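Local coordinates for protein secreted in xylem 3 (Fusarium oxysporum, PDB 5OD4) that probably acts as a secreted effector (Avr2) that suppresses immunity in the plant its fungus infects, and that the plant can also recognise, at residues H97-S102 against G107-S112; T61-A66 against Y121-S126. All coordinates share one frame; numbering follows the deposited sequence. Where two conformers were deposited one is given.

Interactions 1 and 2 both join the two antiparallel sheets of a beta-sandwich. Their centres lie about 8 Å apart. Interaction 2 sits at the centre of the folded chain, between strands 60-66 and 119-127. Interaction 1 lies further out, between strands 94-101 and 109-114, each outermost in its own sheet. Along the chain interaction 1 is nested inside the span that interaction 2 closes: 61-66 comes first, then 97-102, 107-112 and 121-126. Strands 60-66 and 109-114 are neighbours in one sheet, and Ala109 O and Val65 N probably share a hydrogen bond there. Interaction 2 lies in the buried core, and interaction 1 lies at a partly exposed edge of the sandwich.

Interaction 1. Residues H97-S102 against G107-S112; sequences HTARLS and GPATIS. With EDO (1,2-ethanediol), chain D.
Ile111 packs against His97 and Ala99 across the gap between two edge strands. Ile111 points its CB toward segment 97-102 and forks there. CG1 takes the branch anti to the carbonyl carbon (chi1 -62°) and CG2 the branch anti to the backbone N. CG2 turns to His97: it lies 3.4 Å from His97 CB, and the imidazole CG is its next neighbour. CG1 turns the other way, to Ala99, and stands 3.7 Å from Ala99 CB. CD1 ends the side chain and meets backbone as well as side chain, with Thr98 C and Ala99 CB each 3.9 Å away. The two branches thus divide His97 and Ala99 between them.

The His97 ring lies beyond Ile111 CG2, beside Ser112 O. That oxygen lies over one ring face, 3.9 Å above its plane and offset toward the rim. Ala109 continues the apolar row with its methyl group. Its CB is 3.5 Å from Arg100 O and 4.3 Å from Leu101 CB. Leu101 CD1 reaches the chain at Gly107 CA, 4.1 Å away. Gly107 O accepts a hydrogen bond from O2 of an ethanediol molecule, which probably came from the crystallisation liquor.

Arg100, whose CB points away from 107-112, forms salt bridges with Glu78 and Asp128. The strand segments run antiparallel at 170°, with axes 6.5 Å apart at closest approach, but they belong to different sheets. Side chains fill the space between them. Strand 94-101 bonds through its backbone to strand 77-85, and strand 109-114 to strand 60-66. Ile79 of strand 77-85 touches both Ala109 and Ile111, so the contact borders the inside of the sandwich.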
loop_
_atom_site.group_PDB
_atom_site.type_symbol
_atom_site.label_atom_id
_atom_site.label_comp_id
_atom_site.label_asym_id
_atom_site.label_seq_id
_atom_site.Cartn_x
_atom_site.Cartn_y
_atom_site.Cartn_z
ATOM N N HIS A 97 2.091 -3.891 -7.545
ATOM C CA HIS A 97 3.378 -3.366 -7.089
ATOM C C HIS A 97 3.698 -3.955 -5.733
ATOM O O HIS A 97 2.795 -4.231 -4.957
ATOM C CB HIS A 97 3.358 -1.836 -6.962
ATOM C CG HIS A 97 3.332 -1.110 -8.253
ATOM N ND1 HIS A 97 4.396 -1.105 -9.114
ATOM C CD2 HIS A 97 2.337 -0.438 -8.888
ATOM C CE1 HIS A 97 4.072 -0.410 -10.202
ATOM N NE2 HIS A 97 2.825 0.010 -10.082
ATOM N N THR A 98 4.989 -4.073 -5.447
ATOM C CA THR A 98 5.434 -4.502 -4.128
ATOM C C THR A 98 6.609 -3.667 -3.667
ATOM O O THR A 98 7.292 -3.023 -4.469
ATOM C CB THR A 98 5.832 -5.991 -4.119
ATOM O OG1 THR A 98 7.010 -6.140 -4.896
ATOM C CG2 THR A 98 4.732 -6.915 -4.668
ATOM N N ALA A 99 6.848 -3.696 -2.356
ATOM C CA ALA A 99 7.989 -3.021 -1.763
ATOM C C ALA A 99 8.386 -3.747 -0.499
ATOM O O ALA A 99 7.699 -4.602 -0.007
ATOM C CB ALA A 99 7.678 -1.563 -1.477
ATOM N N ARG A 100 9.600 -3.436 -0.035
ATOM C CA ARG A 100 10.154 -3.997 1.198
ATOM C C ARG A 100 10.526 -2.893 2.166
ATOM O O ARG A 100 11.045 -1.851 1.762
ATOM C CB ARG A 100 11.391 -4.829 0.908
ATOM C CG ARG A 100 11.185 -5.957 -0.084
ATOM C CD ARG A 100 10.476 -7.125 0.545
ATOM N NE ARG A 100 11.345 -7.782 1.516
ATOM C CZ ARG A 100 10.974 -8.750 2.334
ATOM N NH1 ARG A 100 9.728 -9.189 2.310
ATOM N NH2 ARG A 100 11.850 -9.228 3.186
ATOM N N LEU A 101 10.290 -3.151 3.457
ATOM C CA LEU A 101 10.853 -2.349 4.557
ATOM C C LEU A 101 11.806 -3.294 5.258
ATOM O O LEU A 101 11.380 -4.242 5.886
ATOM C CB LEU A 101 9.710 -1.805 5.500
ATOM C CG LEU A 101 10.202 -0.926 6.666
ATOM C CD1 LEU A 101 10.730 0.411 6.166
ATOM C CD2 LEU A 101 9.082 -0.740 7.653
ATOM N N SER A 102 13.128 -3.054 5.112
ATOM C CA SER A 102 14.142 -3.960 5.593
ATOM C C SER A 102 14.546 -3.660 7.039
ATOM O O SER A 102 14.474 -2.517 7.502
ATOM C CB SER A 102 15.396 -3.793 4.724
ATOM O OG SER A 102 15.766 -2.424 4.725
ATOM N N GLY A 107 12.844 4.064 6.381
ATOM C CA GLY A 107 11.708 4.311 5.542
ATOM C C GLY A 107 11.607 5.746 5.068
ATOM O O GLY A 107 12.505 6.560 5.293
ATOM N N PRO A 108 10.517 6.061 4.397
ATOM C CA PRO A 108 9.456 5.105 4.053
ATOM C C PRO A 108 9.868 4.147 2.939
ATOM O O PRO A 108 10.710 4.449 2.102
ATOM C CB PRO A 108 8.334 6.021 3.548
ATOM C CG PRO A 108 9.051 7.194 2.997
ATOM C CD PRO A 108 10.242 7.405 3.875
ATOM N N ALA A 109 9.222 2.995 2.953
ATOM C CA ALA A 109 9.044 2.178 1.759
ATOM C C ALA A 109 7.909 2.795 0.973
ATOM O O ALA A 109 6.876 3.146 1.562
ATOM C CB ALA A 109 8.734 0.743 2.121
ATOM N N THR A 110 8.077 2.974 -0.349
ATOM C CA THR A 110 7.110 3.737 -1.155
ATOM C C THR A 110 6.773 2.976 -2.418
ATOM O O THR A 110 7.647 2.385 -3.064
ATOM C CB THR A 110 7.723 5.115 -1.508
ATOM O OG1 THR A 110 8.019 5.825 -0.292
ATOM C CG2 THR A 110 6.806 5.932 -2.357
ATOM N N ILE A 111 5.501 3.044 -2.775
ATOM C CA ILE A 111 4.967 2.562 -4.036
ATOM C C ILE A 111 4.168 3.677 -4.671
ATOM O O ILE A 111 3.449 4.371 -3.960
ATOM C CB ILE A 111 4.073 1.336 -3.795
ATOM C CG1 ILE A 111 4.857 0.190 -3.201
ATOM C CG2 ILE A 111 3.323 0.948 -5.030
ATOM C CD1 ILE A 111 4.009 -0.963 -2.755
ATOM N N SER A 112 4.242 3.821 -5.995
ATOM C CA SER A 112 3.379 4.820 -6.652
ATOM C C SER A 112 3.041 4.378 -8.049
ATOM O O SER A 112 3.721 3.543 -8.635
ATOM C CB SER A 112 4.017 6.201 -6.665
ATOM O OG SER A 112 5.176 6.260 -7.473
HETATM C C1 EDO D . 9.298 8.827 7.760
HETATM O O1 EDO D . 9.835 9.806 6.884
HETATM C C2 EDO D . 10.396 7.799 7.958
HETATM O O2 EDO D . 11.711 8.366 7.830
#

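Interaction 2. Residues T61-A66 against Y121-S126; sequences TVIDVA and YYLTIS
Ile63 and Val65 face Leu123 and Ile125 across the centre of the protein. These four side chains carry the contact, and all are buried. Ile63, Val65 and Leu123 give up the most surface to it. Ile63 and Leu123 meet tip to tip. The isoleucine uses its short branch, and Ile63 CG2 is 4.2 Å from Leu123 CD2. On the other side, Leu123 CG stands anti to the backbone N (chi1 171°), and its CD2 branch reaches the isoleucine methyl.

The strands belong to the two facing sheets of a beta-sandwich. Their nearest CA atoms are Val65 CA and Ile125 CA, 8.6 Å apart, so side chains alone bridge the gap. On each strand the touching residues are two positions apart, as expected where alternate side chains of a strand face the core.

Val65 meets Ile125 end on and offers it both methyl groups. Ile125 CD1 rests between them, 3.7 Å from Val65 CG2 and 4.1 Å from Val65 CG1. An extended second torsion (171°) carries that CD1 out to the valine.

Other strands pack on Ile63, Val65 and Leu123. Ile50 of strand 47-53 touches both Ile63 and Leu123. From strand 77-85, Val81 packs on Ile63 and Ile79 on Val65.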
loop_
_atom_site.group_PDB
_atom_site.type_symbol
_atom_site.label_atom_id
_atom_site.label_comp_id
_atom_site.label_asym_id
_atom_site.label_seq_id
_atom_site.Cartn_x
_atom_site.Cartn_y
_atom_site.Cartn_z
ATOM N N THR A 61 -0.975 8.075 -7.542
ATOM C CA THR A 61 -1.341 7.483 -6.247
ATOM C C THR A 61 -0.033 7.023 -5.585
ATOM O O THR A 61 0.811 6.424 -6.245
ATOM C CB THR A 61 -2.291 6.317 -6.453
ATOM O OG1 THR A 61 -3.477 6.767 -7.121
ATOM C CG2 THR A 61 -2.659 5.633 -5.143
ATOM N N VAL A 62 0.086 7.292 -4.289
ATOM C CA VAL A 62 1.288 6.994 -3.512
ATOM C C VAL A 62 0.915 6.275 -2.238
ATOM O O VAL A 62 -0.040 6.689 -1.552
ATOM C CB VAL A 62 2.061 8.288 -3.165
ATOM C CG1 VAL A 62 3.386 7.947 -2.510
ATOM C CG2 VAL A 62 2.290 9.156 -4.413
ATOM N N ILE A 63 1.702 5.260 -1.891
ATOM C CA ILE A 63 1.619 4.627 -0.582
ATOM C C ILE A 63 2.995 4.692 0.048
ATOM O O ILE A 63 3.958 4.230 -0.543
ATOM C CB ILE A 63 1.152 3.178 -0.675
ATOM C CG1 ILE A 63 -0.212 3.101 -1.362
ATOM C CG2 ILE A 63 1.109 2.529 0.733
ATOM C CD1 ILE A 63 -0.817 1.728 -1.470
ATOM N N ASP A 64 3.066 5.224 1.269
ATOM C CA ASP A 64 4.287 5.190 2.092
ATOM C C ASP A 64 4.031 4.338 3.318
ATOM O O ASP A 64 2.973 4.440 3.937
ATOM C CB ASP A 64 4.674 6.599 2.554
ATOM C CG ASP A 64 5.074 7.541 1.472
ATOM O OD1 ASP A 64 5.758 7.145 0.504
ATOM O OD2 ASP A 64 4.748 8.776 1.617
ATOM N N VAL A 65 5.066 3.556 3.721
ATOM C CA VAL A 65 5.007 2.729 4.929
ATOM C C VAL A 65 6.281 2.997 5.707
ATOM O O VAL A 65 7.372 2.928 5.149
ATOM C CB VAL A 65 4.893 1.249 4.559
ATOM C CG1 VAL A 65 4.930 0.389 5.828
ATOM C CG2 VAL A 65 3.631 0.983 3.760
ATOM N N ALA A 66 6.164 3.285 7.031
ATOM C CA ALA A 66 7.348 3.609 7.800
ATOM C C ALA A 66 7.184 3.171 9.226
ATOM O O ALA A 66 6.061 3.117 9.759
ATOM C CB ALA A 66 7.631 5.105 7.758
ATOM N N TYR A 121 -7.986 -1.133 -5.176
ATOM C CA TYR A 121 -6.641 -1.480 -4.764
ATOM C C TYR A 121 -6.657 -2.121 -3.389
ATOM O O TYR A 121 -7.389 -1.685 -2.501
ATOM C CB TYR A 121 -5.751 -0.202 -4.755
ATOM C CG TYR A 121 -5.732 0.440 -6.102
ATOM C CD1 TYR A 121 -4.928 -0.057 -7.103
ATOM C CD2 TYR A 121 -6.561 1.491 -6.414
ATOM C CE1 TYR A 121 -4.936 0.501 -8.378
ATOM C CE2 TYR A 121 -6.604 2.056 -7.680
ATOM C CZ TYR A 121 -5.793 1.543 -8.654
ATOM O OH TYR A 121 -5.794 2.047 -9.945
ATOM N N TYR A 122 -5.825 -3.151 -3.223
ATOM C CA TYR A 122 -5.771 -3.944 -1.985
ATOM C C TYR A 122 -4.346 -3.951 -1.489
ATOM O O TYR A 122 -3.464 -4.508 -2.153
ATOM C CB TYR A 122 -6.264 -5.383 -2.245
ATOM C CG TYR A 122 -7.717 -5.421 -2.656
ATOM C CD1 TYR A 122 -8.124 -5.124 -3.973
ATOM C CD2 TYR A 122 -8.683 -5.714 -1.725
ATOM C CE1 TYR A 122 -9.454 -5.151 -4.340
ATOM C CE2 TYR A 122 -10.056 -5.716 -2.073
ATOM C CZ TYR A 122 -10.401 -5.415 -3.377
ATOM O OH TYR A 122 -11.730 -5.434 -3.749
ATOM N N LEU A 123 -4.114 -3.347 -0.330
ATOM C CA LEU A 123 -2.802 -3.238 0.276
ATOM C C LEU A 123 -2.676 -4.266 1.401
ATOM O O LEU A 123 -3.564 -4.373 2.248
ATOM C CB LEU A 123 -2.643 -1.832 0.878
ATOM C CG LEU A 123 -1.433 -1.555 1.747
ATOM C CD1 LEU A 123 -0.147 -1.673 0.946
ATOM C CD2 LEU A 123 -1.551 -0.189 2.406
ATOM N N THR A 124 -1.539 -4.958 1.419
ATOM C CA THR A 124 -1.186 -5.852 2.539
ATOM C C THR A 124 0.206 -5.487 2.995
ATOM O O THR A 124 1.118 -5.337 2.172
ATOM C CB THR A 124 -1.238 -7.320 2.134
ATOM O OG1 THR A 124 -2.521 -7.660 1.619
ATOM C CG2 THR A 124 -0.939 -8.237 3.313
ATOM N N ILE A 125 0.382 -5.382 4.306
ATOM C CA ILE A 125 1.696 -5.175 4.957
ATOM C C ILE A 125 1.864 -6.326 5.932
ATOM O O ILE A 125 0.986 -6.553 6.791
ATOM C CB ILE A 125 1.742 -3.849 5.720
ATOM C CG1 ILE A 125 1.464 -2.650 4.785
ATOM C CG2 ILE A 125 3.073 -3.671 6.413
ATOM C CD1 ILE A 125 1.268 -1.327 5.502
ATOM N N SER A 126 2.988 -7.046 5.849
ATOM C CA SER A 126 3.218 -8.181 6.763
ATOM C C SER A 126 4.682 -8.358 7.047
ATOM O O SER A 126 5.494 -8.284 6.156
ATOM C CB SER A 126 2.675 -9.455 6.137
ATOM O OG SER A 126 2.764 -10.519 7.046
#